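Local coordinates for protein RNA polymerase sigma factor SIGMA-28 (FliA) (Aquifex aeolicus, PDB 1RP3) that probably directs RNA polymerase to flagellar promoters as a sigma factor, and is held here in an inactive conformation by the anti-sigma factor FlgM, at residues 43-48 with 82-87; 51-56 with 70-75; 92-97 with 137-142; 116-121 with 216-221; 182-187 with 229-234. One frame throughout, in Å; residues are numbered along the deposited sequence.

Interaction 1: 43-48 with 82-87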
# COMPACT_ATOMS: atom_id res chain seq x y z
N ARG A 43 6.48 -6.55 10.34
CA ARG A 43 6.02 -6.57 11.71
C ARG A 43 5.84 -5.15 12.23
O ARG A 43 4.96 -4.90 13.05
CB ARG A 43 6.97 -7.41 12.59
CG ARG A 43 6.94 -8.92 12.26
CD ARG A 43 8.00 -9.71 13.05
NE ARG A 43 9.34 -9.14 12.90
CZ ARG A 43 10.39 -9.45 13.66
NH1 ARG A 43 10.27 -10.34 14.64
NH2 ARG A 43 11.54 -8.82 13.49
N ASP A 44 6.62 -4.21 11.71
CA ASP A 44 6.48 -2.80 12.11
C ASP A 44 5.16 -2.26 11.57
O ASP A 44 4.37 -1.65 12.31
CB ASP A 44 7.65 -1.95 11.59
CG ASP A 44 8.91 -2.12 12.42
OD1 ASP A 44 8.81 -2.42 13.64
OD2 ASP A 44 10.01 -1.93 11.85
N LEU A 45 4.89 -2.57 10.30
CA LEU A 45 3.67 -2.16 9.62
C LEU A 45 2.48 -2.71 10.38
O LEU A 45 1.56 -1.98 10.72
CB LEU A 45 3.65 -2.69 8.19
CG LEU A 45 4.40 -1.98 7.05
CD1 LEU A 45 5.43 -1.04 7.55
CD2 LEU A 45 5.03 -3.01 6.18
N ILE A 46 2.51 -4.01 10.65
CA ILE A 46 1.43 -4.65 11.38
C ILE A 46 1.27 -4.02 12.76
O ILE A 46 0.15 -3.76 13.19
CB ILE A 46 1.66 -6.17 11.53
CG1 ILE A 46 1.63 -6.83 10.15
CG2 ILE A 46 0.59 -6.81 12.44
CD1 ILE A 46 1.91 -8.32 10.21
N SER A 47 2.39 -3.75 13.42
CA SER A 47 2.36 -3.15 14.74
C SER A 47 1.56 -1.86 14.74
O SER A 47 0.59 -1.75 15.48
CB SER A 47 3.76 -2.89 15.26
OG SER A 47 4.36 -4.12 15.59
N TYR A 48 1.93 -0.93 13.87
CA TYR A 48 1.22 0.34 13.77
C TYR A 48 -0.20 0.12 13.28
O TYR A 48 -1.13 0.76 13.76
CB TYR A 48 1.99 1.31 12.87
CG TYR A 48 3.21 1.89 13.55
CD1 TYR A 48 3.09 3.01 14.38
CD2 TYR A 48 4.47 1.31 13.41
CE1 TYR A 48 4.19 3.53 15.06
CE2 TYR A 48 5.59 1.82 14.08
CZ TYR A 48 5.44 2.93 14.90
OH TYR A 48 6.54 3.46 15.53
N ASP A 82 1.01 6.85 8.40
CA ASP A 82 1.44 7.84 9.39
C ASP A 82 2.85 7.52 9.82
O ASP A 82 3.68 8.41 10.00
CB ASP A 82 0.56 7.82 10.65
CG ASP A 82 -0.71 8.66 10.51
OD1 ASP A 82 -0.78 9.51 9.60
OD2 ASP A 82 -1.65 8.46 11.33
N TYR A 83 3.10 6.23 10.04
CA TYR A 83 4.41 5.78 10.47
C TYR A 83 5.43 5.85 9.32
O TYR A 83 6.55 6.30 9.52
CB TYR A 83 4.35 4.37 11.06
CG TYR A 83 5.67 3.63 11.02
CD1 TYR A 83 6.72 4.02 11.86
CD2 TYR A 83 5.88 2.57 10.15
CE1 TYR A 83 7.95 3.35 11.83
CE2 TYR A 83 7.09 1.90 10.11
CZ TYR A 83 8.13 2.30 10.95
OH TYR A 83 9.35 1.66 10.90
N LEU A 84 5.04 5.39 8.14
CA LEU A 84 5.95 5.41 7.01
C LEU A 84 6.35 6.83 6.62
O LEU A 84 7.48 7.08 6.23
CB LEU A 84 5.35 4.66 5.82
CG LEU A 84 5.22 3.15 6.02
CD1 LEU A 84 4.33 2.56 4.95
CD2 LEU A 84 6.60 2.51 6.01
N ARG A 85 5.43 7.77 6.79
CA ARG A 85 5.69 9.16 6.47
C ARG A 85 6.63 9.82 7.48
O ARG A 85 7.28 10.82 7.18
CB ARG A 85 4.37 9.94 6.38
CG ARG A 85 4.51 11.39 5.97
CD ARG A 85 3.16 12.00 5.65
NE ARG A 85 2.65 11.56 4.36
CZ ARG A 85 1.56 10.81 4.19
NH1 ARG A 85 0.86 10.40 5.25
NH2 ARG A 85 1.14 10.49 2.97
N SER A 86 6.74 9.24 8.68
CA SER A 86 7.62 9.81 9.69
C SER A 86 9.06 9.40 9.40
O SER A 86 9.99 9.85 10.07
CB SER A 86 7.21 9.36 11.10
OG SER A 86 7.58 8.02 11.35
N LEU A 87 9.22 8.54 8.39
CA LEU A 87 10.53 8.06 7.97
C LEU A 87 11.19 9.01 6.98
O LEU A 87 10.68 10.10 6.71
CB LEU A 87 10.44 6.65 7.39
CG LEU A 87 10.52 5.44 8.34
CD1 LEU A 87 10.06 5.79 9.73
CD2 LEU A 87 9.69 4.32 7.77

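Interaction 2: 51-56 with 70-75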
# COMPACT_ATOMS: atom_id res chain seq x y z
N ILE A 51 -2.42 -0.75 16.17
CA ILE A 51 -2.74 0.41 16.99
C ILE A 51 -3.89 1.15 16.29
O ILE A 51 -4.90 1.48 16.93
CB ILE A 51 -1.54 1.36 17.16
CG1 ILE A 51 -0.38 0.63 17.83
CG2 ILE A 51 -1.96 2.60 17.97
CD1 ILE A 51 -0.71 0.19 19.24
N GLY A 52 -3.77 1.32 14.98
CA GLY A 52 -4.80 1.97 14.20
C GLY A 52 -6.14 1.25 14.33
O GLY A 52 -7.18 1.88 14.50
N LEU A 53 -6.09 -0.08 14.30
CA LEU A 53 -7.29 -0.90 14.42
C LEU A 53 -8.00 -0.72 15.76
O LEU A 53 -9.22 -0.56 15.80
CB LEU A 53 -6.91 -2.37 14.21
CG LEU A 53 -7.93 -3.42 14.65
CD1 LEU A 53 -9.26 -3.26 13.92
CD2 LEU A 53 -7.35 -4.81 14.41
N ILE A 54 -7.24 -0.74 16.84
CA ILE A 54 -7.80 -0.60 18.18
C ILE A 54 -8.45 0.77 18.36
O ILE A 54 -9.50 0.88 18.98
CB ILE A 54 -6.71 -0.79 19.26
CG1 ILE A 54 -6.17 -2.22 19.21
CG2 ILE A 54 -7.25 -0.45 20.64
CD1 ILE A 54 -4.98 -2.47 20.15
N LYS A 55 -7.81 1.81 17.84
CA LYS A 55 -8.35 3.16 17.93
C LYS A 55 -9.64 3.31 17.15
O LYS A 55 -10.58 3.95 17.63
CB LYS A 55 -7.32 4.19 17.47
CG LYS A 55 -6.19 4.38 18.46
CD LYS A 55 -5.18 5.39 17.93
CE LYS A 55 -4.09 5.68 18.95
NZ LYS A 55 -3.00 6.52 18.34
N ALA A 56 -9.71 2.68 15.97
CA ALA A 56 -10.90 2.72 15.13
C ALA A 56 -12.06 2.01 15.82
O ALA A 56 -13.20 2.47 15.76
CB ALA A 56 -10.62 2.06 13.77
N ALA A 70 -15.19 -0.57 6.40
CA ALA A 70 -14.56 0.43 5.53
C ALA A 70 -13.84 1.48 6.38
O ALA A 70 -12.75 1.94 6.04
CB ALA A 70 -15.60 1.08 4.64
N TYR A 71 -14.42 1.78 7.54
CA TYR A 71 -13.79 2.74 8.43
C TYR A 71 -12.53 2.12 9.05
O TYR A 71 -11.48 2.77 9.12
CB TYR A 71 -14.77 3.19 9.52
CG TYR A 71 -14.17 4.20 10.47
CD1 TYR A 71 -13.82 5.47 10.01
CD2 TYR A 71 -13.90 3.88 11.81
CE1 TYR A 71 -13.23 6.40 10.83
CE2 TYR A 71 -13.30 4.81 12.65
CZ TYR A 71 -12.97 6.08 12.15
OH TYR A 71 -12.36 7.02 12.96
N ILE A 72 -12.66 0.89 9.53
CA ILE A 72 -11.55 0.15 10.15
C ILE A 72 -10.39 0.12 9.16
O ILE A 72 -9.26 0.46 9.49
CB ILE A 72 -11.92 -1.35 10.45
CG1 ILE A 72 -13.16 -1.48 11.35
CG2 ILE A 72 -10.72 -2.07 11.02
CD1 ILE A 72 -13.05 -0.82 12.65
N LYS A 73 -10.70 -0.26 7.92
CA LYS A 73 -9.70 -0.35 6.87
C LYS A 73 -9.00 0.97 6.65
O LYS A 73 -7.78 1.03 6.51
CB LYS A 73 -10.32 -0.83 5.56
CG LYS A 73 -9.28 -1.19 4.52
CD LYS A 73 -9.75 -0.88 3.11
CE LYS A 73 -10.95 -1.72 2.70
NZ LYS A 73 -11.44 -1.29 1.35
N LEU A 74 -9.77 2.04 6.69
CA LEU A 74 -9.23 3.37 6.48
C LEU A 74 -8.27 3.79 7.59
O LEU A 74 -7.19 4.34 7.31
CB LEU A 74 -10.39 4.35 6.36
CG LEU A 74 -10.05 5.81 6.11
CD1 LEU A 74 -9.29 5.97 4.79
CD2 LEU A 74 -11.34 6.60 6.10
N ARG A 75 -8.63 3.52 8.84
CA ARG A 75 -7.76 3.87 9.97
C ARG A 75 -6.47 3.06 10.00
O ARG A 75 -5.42 3.58 10.38
CB ARG A 75 -8.51 3.74 11.30
CG ARG A 75 -9.73 4.66 11.44
CD ARG A 75 -9.33 6.12 11.51
NE ARG A 75 -8.30 6.38 12.52
CZ ARG A 75 -8.53 6.59 13.82
NH1 ARG A 75 -9.78 6.59 14.29
NH2 ARG A 75 -7.52 6.79 14.65

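Interaction 3: 92-97 with 137-142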
# COMPACT_ATOMS: atom_id res chain seq x y z
N ARG A 92 15.88 14.77 1.04
CA ARG A 92 16.64 15.34 -0.08
C ARG A 92 17.61 14.33 -0.69
O ARG A 92 17.77 14.29 -1.91
CB ARG A 92 17.37 16.62 0.36
N GLN A 93 18.25 13.52 0.15
CA GLN A 93 19.19 12.50 -0.33
C GLN A 93 18.51 11.52 -1.31
O GLN A 93 19.10 11.11 -2.31
CB GLN A 93 19.79 11.74 0.86
N VAL A 94 17.25 11.17 -1.03
CA VAL A 94 16.50 10.27 -1.88
C VAL A 94 16.19 10.93 -3.22
O VAL A 94 16.34 10.31 -4.28
CB VAL A 94 15.18 9.80 -1.20
CG1 VAL A 94 14.28 9.05 -2.17
CG2 VAL A 94 15.49 8.92 -0.02
N ARG A 95 15.78 12.19 -3.17
CA ARG A 95 15.45 12.94 -4.38
C ARG A 95 16.69 13.17 -5.23
O ARG A 95 16.61 13.21 -6.47
CB ARG A 95 14.78 14.27 -4.02
N GLU A 96 17.84 13.32 -4.57
CA GLU A 96 19.11 13.52 -5.26
C GLU A 96 19.49 12.25 -6.00
O GLU A 96 19.86 12.30 -7.18
CB GLU A 96 20.22 13.91 -4.29
N LYS A 97 19.38 11.10 -5.32
CA LYS A 97 19.70 9.81 -5.93
C LYS A 97 18.81 9.54 -7.15
O LYS A 97 19.25 8.96 -8.14
CB LYS A 97 19.56 8.68 -4.91
CG LYS A 97 20.65 8.68 -3.85
CD LYS A 97 20.40 7.63 -2.80
CE LYS A 97 21.50 7.60 -1.76
NZ LYS A 97 21.24 6.56 -0.72
N ASP A 137 12.98 1.60 -4.71
CA ASP A 137 11.80 1.37 -3.89
C ASP A 137 11.49 2.58 -3.01
O ASP A 137 10.32 2.95 -2.87
CB ASP A 137 11.94 0.10 -3.04
CG ASP A 137 11.68 -1.17 -3.84
OD1 ASP A 137 10.90 -1.13 -4.81
OD2 ASP A 137 12.26 -2.23 -3.48
N LYS A 138 12.53 3.20 -2.45
CA LYS A 138 12.35 4.39 -1.61
C LYS A 138 11.83 5.54 -2.46
O LYS A 138 10.91 6.25 -2.07
CB LYS A 138 13.66 4.81 -0.94
CG LYS A 138 14.13 3.85 0.14
CD LYS A 138 15.40 4.34 0.80
CE LYS A 138 15.19 5.62 1.60
NZ LYS A 138 16.47 6.09 2.21
N ILE A 139 12.40 5.68 -3.66
CA ILE A 139 12.01 6.74 -4.58
C ILE A 139 10.53 6.59 -4.92
O ILE A 139 9.74 7.52 -4.73
CB ILE A 139 12.86 6.70 -5.88
CG1 ILE A 139 14.28 7.19 -5.59
CG2 ILE A 139 12.20 7.54 -6.97
CD1 ILE A 139 15.27 6.89 -6.70
N ASN A 140 10.18 5.40 -5.39
CA ASN A 140 8.80 5.09 -5.74
C ASN A 140 7.85 5.21 -4.56
O ASN A 140 6.69 5.60 -4.74
CB ASN A 140 8.72 3.69 -6.35
CG ASN A 140 9.06 3.69 -7.81
OD1 ASN A 140 10.04 3.07 -8.23
ND2 ASN A 140 8.27 4.41 -8.60
N PHE A 141 8.33 4.89 -3.36
CA PHE A 141 7.43 5.00 -2.23
C PHE A 141 7.13 6.46 -1.87
O PHE A 141 6.03 6.78 -1.42
CB PHE A 141 7.87 4.18 -1.02
CG PHE A 141 6.73 3.86 -0.10
CD1 PHE A 141 5.73 2.99 -0.52
CD2 PHE A 141 6.60 4.49 1.13
CE1 PHE A 141 4.61 2.77 0.27
CE2 PHE A 141 5.48 4.26 1.93
CZ PHE A 141 4.49 3.41 1.50
N SER A 142 8.09 7.35 -2.14
CA SER A 142 7.91 8.77 -1.89
C SER A 142 6.74 9.28 -2.70
O SER A 142 5.97 10.11 -2.23
CB SER A 142 9.16 9.55 -2.30
OG SER A 142 10.29 9.15 -1.55

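Interaction 4: 116-121 with 216-221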
# COMPACT_ATOMS: atom_id res chain seq x y z
N PRO A 116 19.20 -0.06 -20.65
CA PRO A 116 20.21 -0.73 -19.82
C PRO A 116 19.60 -1.81 -18.93
O PRO A 116 18.40 -1.81 -18.68
CB PRO A 116 20.73 0.41 -18.93
CG PRO A 116 20.38 1.65 -19.67
CD PRO A 116 19.03 1.34 -20.25
N THR A 117 20.42 -2.73 -18.45
CA THR A 117 19.93 -3.77 -17.54
C THR A 117 20.13 -3.20 -16.14
O THR A 117 20.83 -2.20 -15.99
CB THR A 117 20.74 -5.09 -17.65
OG1 THR A 117 22.09 -4.88 -17.23
CG2 THR A 117 20.74 -5.60 -19.06
N ASP A 118 19.54 -3.82 -15.13
CA ASP A 118 19.72 -3.34 -13.76
C ASP A 118 21.17 -3.52 -13.31
O ASP A 118 21.71 -2.69 -12.56
CB ASP A 118 18.76 -4.07 -12.81
CG ASP A 118 17.29 -3.86 -13.18
OD1 ASP A 118 16.87 -2.69 -13.37
OD2 ASP A 118 16.55 -4.86 -13.31
N GLU A 119 21.80 -4.59 -13.79
CA GLU A 119 23.19 -4.87 -13.44
C GLU A 119 24.08 -3.77 -14.01
O GLU A 119 25.06 -3.37 -13.37
CB GLU A 119 23.63 -6.23 -14.00
CG GLU A 119 22.50 -7.11 -14.53
CD GLU A 119 21.68 -7.76 -13.44
OE1 GLU A 119 22.26 -8.22 -12.44
OE2 GLU A 119 20.45 -7.83 -13.60
N GLU A 120 23.72 -3.27 -15.19
CA GLU A 120 24.49 -2.22 -15.84
C GLU A 120 24.28 -0.85 -15.19
O GLU A 120 25.19 -0.02 -15.14
CB GLU A 120 24.18 -2.15 -17.35
CG GLU A 120 24.76 -3.34 -18.16
CD GLU A 120 24.28 -3.39 -19.62
OE1 GLU A 120 23.20 -2.84 -19.94
OE2 GLU A 120 24.98 -4.02 -20.45
N VAL A 121 23.07 -0.62 -14.68
CA VAL A 121 22.73 0.63 -14.02
C VAL A 121 23.49 0.71 -12.70
O VAL A 121 24.11 1.72 -12.38
CB VAL A 121 21.20 0.74 -13.75
CG1 VAL A 121 20.90 1.95 -12.86
CG2 VAL A 121 20.42 0.86 -15.07
N SER A 216 13.79 -3.81 -17.72
CA SER A 216 14.49 -3.74 -16.44
C SER A 216 13.58 -3.20 -15.33
O SER A 216 12.54 -2.61 -15.60
CB SER A 216 15.68 -2.80 -16.55
OG SER A 216 15.24 -1.46 -16.70
N VAL A 217 14.01 -3.39 -14.09
CA VAL A 217 13.26 -2.90 -12.94
C VAL A 217 13.39 -1.38 -12.91
O VAL A 217 12.44 -0.67 -12.60
CB VAL A 217 13.78 -3.51 -11.61
CG1 VAL A 217 13.04 -2.90 -10.41
CG2 VAL A 217 13.57 -5.02 -11.64
N SER A 218 14.57 -0.87 -13.29
CA SER A 218 14.80 0.57 -13.35
C SER A 218 13.81 1.25 -14.29
O SER A 218 13.30 2.34 -13.99
CB SER A 218 16.22 0.85 -13.81
OG SER A 218 17.13 0.20 -12.95
N ARG A 219 13.52 0.60 -15.41
CA ARG A 219 12.58 1.14 -16.39
C ARG A 219 11.15 1.15 -15.85
O ARG A 219 10.43 2.14 -16.00
CB ARG A 219 12.65 0.33 -17.69
CG ARG A 219 11.59 0.69 -18.73
CD ARG A 219 11.64 2.16 -19.10
NE ARG A 219 10.62 2.49 -20.09
CZ ARG A 219 10.50 3.67 -20.70
NH1 ARG A 219 11.35 4.65 -20.42
NH2 ARG A 219 9.52 3.85 -21.58
N VAL A 220 10.73 0.04 -15.24
CA VAL A 220 9.38 -0.04 -14.70
C VAL A 220 9.21 0.98 -13.58
O VAL A 220 8.17 1.62 -13.46
CB VAL A 220 9.04 -1.46 -14.19
CG1 VAL A 220 7.71 -1.46 -13.43
CG2 VAL A 220 8.94 -2.41 -15.36
N SER A 221 10.29 1.22 -12.85
CA SER A 221 10.29 2.19 -11.76
C SER A 221 10.14 3.64 -12.20
O SER A 221 9.38 4.39 -11.58
CB SER A 221 11.52 2.01 -10.88
OG SER A 221 11.42 0.79 -10.17

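Interaction 5: 182-187 with 229-234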
# COMPACT_ATOMS: atom_id res chain seq x y z
N LYS A 182 -10.94 8.93 -12.46
CA LYS A 182 -11.05 8.49 -13.85
C LYS A 182 -10.61 9.59 -14.81
O LYS A 182 -10.06 9.31 -15.88
CB LYS A 182 -12.49 8.07 -14.16
CG LYS A 182 -12.72 7.58 -15.59
CD LYS A 182 -14.08 6.91 -15.74
CE LYS A 182 -14.19 5.71 -14.81
NZ LYS A 182 -15.53 5.08 -14.83
N GLU A 183 -10.85 10.84 -14.43
CA GLU A 183 -10.46 11.96 -15.26
C GLU A 183 -8.94 12.03 -15.35
O GLU A 183 -8.38 12.16 -16.44
CB GLU A 183 -11.03 13.27 -14.71
CG GLU A 183 -10.81 14.50 -15.61
CD GLU A 183 -11.37 14.33 -17.03
OE1 GLU A 183 -12.49 13.77 -17.19
OE2 GLU A 183 -10.70 14.76 -17.99
N ALA A 184 -8.27 11.89 -14.20
CA ALA A 184 -6.81 11.94 -14.14
C ALA A 184 -6.17 10.75 -14.85
O ALA A 184 -5.21 10.91 -15.60
CB ALA A 184 -6.36 12.00 -12.70
N VAL A 185 -6.71 9.56 -14.62
CA VAL A 185 -6.19 8.34 -15.22
C VAL A 185 -6.18 8.40 -16.74
O VAL A 185 -5.20 8.00 -17.38
CB VAL A 185 -6.99 7.10 -14.74
CG1 VAL A 185 -6.61 5.87 -15.55
CG2 VAL A 185 -6.73 6.86 -13.26
N SER A 186 -7.24 8.95 -17.32
CA SER A 186 -7.37 9.07 -18.76
C SER A 186 -6.25 9.87 -19.41
O SER A 186 -5.99 9.71 -20.60
CB SER A 186 -8.71 9.71 -19.12
OG SER A 186 -8.79 11.01 -18.58
N LYS A 187 -5.59 10.72 -18.63
CA LYS A 187 -4.51 11.55 -19.16
C LYS A 187 -3.10 11.00 -18.99
O LYS A 187 -2.12 11.74 -18.98
CB LYS A 187 -4.63 12.97 -18.60
CG LYS A 187 -5.92 13.65 -19.03
CD LYS A 187 -6.02 15.07 -18.51
CE LYS A 187 -7.36 15.68 -18.88
NZ LYS A 187 -7.54 17.05 -18.32
N GLU A 229 3.53 10.65 -10.19
CA GLU A 229 3.74 12.09 -10.09
C GLU A 229 2.61 12.80 -10.83
O GLU A 229 2.01 13.73 -10.30
CB GLU A 229 5.07 12.49 -10.69
N ARG A 230 2.31 12.35 -12.05
CA ARG A 230 1.24 12.96 -12.83
C ARG A 230 -0.05 12.97 -12.02
O ARG A 230 -0.61 14.04 -11.75
CB ARG A 230 0.99 12.20 -14.14
CG ARG A 230 2.06 12.33 -15.19
CD ARG A 230 1.47 12.11 -16.58
NE ARG A 230 2.47 11.69 -17.57
CZ ARG A 230 3.53 12.40 -17.93
NH1 ARG A 230 3.77 13.59 -17.39
NH2 ARG A 230 4.38 11.92 -18.83
N LEU A 231 -0.48 11.79 -11.59
CA LEU A 231 -1.71 11.65 -10.82
C LEU A 231 -1.82 12.62 -9.65
O LEU A 231 -2.87 13.21 -9.45
CB LEU A 231 -1.89 10.21 -10.33
CG LEU A 231 -2.08 9.15 -11.43
CD1 LEU A 231 -1.93 7.75 -10.88
CD2 LEU A 231 -3.43 9.33 -12.08
N ARG A 232 -0.74 12.81 -8.91
CA ARG A 232 -0.78 13.74 -7.78
C ARG A 232 -1.10 15.16 -8.23
O ARG A 232 -1.96 15.81 -7.63
CB ARG A 232 0.54 13.74 -7.00
CG ARG A 232 0.48 14.60 -5.75
CD ARG A 232 1.86 14.98 -5.23
NE ARG A 232 2.68 15.62 -6.26
CZ ARG A 232 2.47 16.84 -6.76
NH1 ARG A 232 1.44 17.58 -6.34
NH2 ARG A 232 3.28 17.32 -7.70
N GLU A 233 -0.42 15.64 -9.26
CA GLU A 233 -0.64 16.99 -9.78
C GLU A 233 -2.05 17.12 -10.33
O GLU A 233 -2.75 18.08 -10.03
CB GLU A 233 0.39 17.32 -10.86
N MET A 234 -2.47 16.13 -11.11
CA MET A 234 -3.81 16.08 -11.70
C MET A 234 -4.91 16.17 -10.64
O MET A 234 -5.86 16.94 -10.79
CB MET A 234 -4.00 14.77 -12.47
CG MET A 234 -3.05 14.53 -13.62
SD MET A 234 -3.35 15.65 -14.97
CE MET A 234 -5.10 15.34 -15.26

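Interaction 1: 43-48 with 82-87
Two tyrosines, Y48 of helix 42-58 and Y83 near the end of helix 66-85, make an offset aromatic stack that joins these helices on one side of region 2. The ring planes lie 9° from parallel and their centroids 4.2 Å apart, so each ring covers only part of the other. CE2 of Y48 stands over a face of Y83, toward its rim, 3.3 Å from Y83 CD1. Y83 carries CG anti to its own nitrogen (chi1 158°), a torsion that turns its ring alongside Y48. Y83 CB in turn lies over the face of the Y48 ring as a CH-pi contact, 3.7 Å from the centroid. In the helical region 2 of the sigma-70 family, the seam beside this stack is aliphatic: L45 CD1 comes to the edge of the Y83 ring, 4.2 Å from Y83 CE2, and meets L84 CD2 at 4.0 Å. Both leucines continue into the core, L45 against A29 and L84 against I32 of helix 7-33. D44 lies at the phenol end of Y83, its OD2 3.8 Å from Y83 OH, with carboxylate and ring planes steeply inclined. L39 of FlgM, packed on S47, covers another face of helix 42-58.

Interaction 2: 51-56 with 70-75
The side chain of R75 lies over A56 at the crossing of helix 42-58 and helix 66-85, whose short segments cross with their directions 141° apart and axes 8.5 Å apart. R75 has CG beside its backbone nitrogen, where it meets A56 CB at 3.6 Å, and the later bends at chi2 and chi3 bring one face of the guanidinium over A56 N. NH2 of R75 continues to K55 CB, 3.8 Å off. NH1 turns to Y71 within its own helix, giving its hydrogen to Y71 OH over 2.9 Å, with the oxygen tilted 16° from the guanidinium plane. The Y71 ring presents its edge to A56, CE2 lying 3.9 Å from A56 O, and one of its faces takes R75 CG. Deeper in, I72 sends CD1 to A56 CB and CG2 to L53 CD1; that last pair, at 3.5 Å, is tight. L53 goes on to Y21 and V25 of helix 7-33, and I72 to L60, joining the pair to the rest of region 2. With no hydrogen bond between the two segments, the helices cohere mainly through apolar fit, and the bond to Y71 holds the arginine's charged end at the margin while its methylenes serve as packing surface.

Interaction 3: 92-97 with 137-142
V94 holds CG1 anti to its backbone nitrogen (chi1 170°), which sends its two methyls to different neighbours on helix 129-158: CG1 to I139 and S142, CG2 to K138. Helix 129-158 belongs here to region 3, a sigma-70 region related to helix-turn-helix domains, and the first turns of helix 92-112 pack on it, crossing at 109° with segment axes 9.6 Å apart. I139 and V94 slide past each other in opposite senses, CG1 of the isoleucine lying 3.9 Å from CG1 of the valine. CD1 of the same isoleucine reaches the backbone of K97, 4.4 Å from its C atom. K138 has CG beside its backbone nitrogen and kinks at chi3 (66°), which lays CE against the valine, 3.7 Å from V94 CG2. Its ammonium group forms a salt bridge with D88, in the connection that leads into helix 92-112; this carboxylate probably offsets the second positive charge nearby, since K97 NZ stands 5.6 Å from K138 NZ. Two polar ends at this apolar seam are thus tied to the same connection, for the hydroxyl of S142 is hydrogen-bonded to F89 O. S142 OG also borders the valine, lying 4.0 Å from V94 CG1.

Interaction 4: 116-121 with 216-221
The start of helix 217-236, in the helix-turn-helix of region 4, is gripped by the D118 carboxylate from region 3. OD2 receives the N-H of V217 nearly straight, at 3.0 Å and 171°, through its syn lone pair. OD1 takes two good bonds: S218 N approaches on the syn side, 2.9 Å away and 16° out of the carboxylate plane, and S218 OG comes to the anti lone pair, also at 2.9 Å. The V217 N-H makes a further, weak bond to OD1. Held by both oxygens, the carboxylate has its rotation fixed, and its negative charge lies against the positive end of the helix dipole, which probably stabilises it. In sigma factors the second helix of this motif is the one that normally reads the -35 element, so a region 3 residue clasping its first turn is consistent with the inactive conformation of the complex. Each helix is also capped by a residue of its own segment. T117 and E120 form a capping box, and S216, with OG between its backbone nitrogen and carbonyl carbon (chi1 69°), accepts from R219 N at 3.0 Å. S216 CB packs on P116 O at 3.6 Å, and V217 CG2 on D118 OD2 at 3.4 Å. F133 of helix 129-158 touches both D118 and V217.

Interaction 5: 182-187 with 229-234
M234 of helix 217-236 packs on A184 and K187. Its CB starts the contact, 3.6 Å from A184 CB. CG leaves beside the backbone nitrogen (chi1 -61°), and with further bends at chi2 (-69°) and chi3 (-55°) the chain curls through SD and brings CE against A184 and K187. That methyl, CE, lies 4.0 Å from A184 CA and 4.1 Å from K187 CB, and it presses closely on K187 CD at 3.4 Å. K187 is extended, crossing the methionine obliquely with its methylenes as the apolar surface; its ammonium group goes on to a long salt bridge with E183 of the same segment. A184 therefore sits between two residues of the other helix, because L231, one turn before M234, brings CD2 to within 4.0 Å of A184 CB. L231 CD2 also lies 4.3 Å from V185 CG2. At the other margin R230 lays CD 4.3 Å from K187 O and continues onto L188 and P189. FlgM lines this seam as well: V79 of FlgM packs on V185 and L83 of FlgM on L231. A small alanine fitted between a leucine and a methionine one turn apart makes a close apolar helix contact, by which the far end of the long helix 217-236 packs on helix 167-185 within region 4, the compact helical domain that holds the helix-turn-helix.

From the N terminus, helix 66-85 folds back on helix 42-58: interaction 1 closes the wider loop and interaction 2 is nested inside it, both within region 2. Interaction 3 opens after these have closed, bringing the start of helix 92-112 to helix 129-158; it touches interaction 1 where L84 packs on F141. Interaction 4 begins inside that loop, at helix 118-125, and closes far along the chain on helix 217-236, so interactions 3 and 4 cross, with N140 and S221 probably hydrogen-bonded between them. Interaction 5 joins helix 167-185 to the same long helix and crosses interaction 4. Interaction 4 ties region 3 to region 4, and interaction 5 closes a loop within region 4.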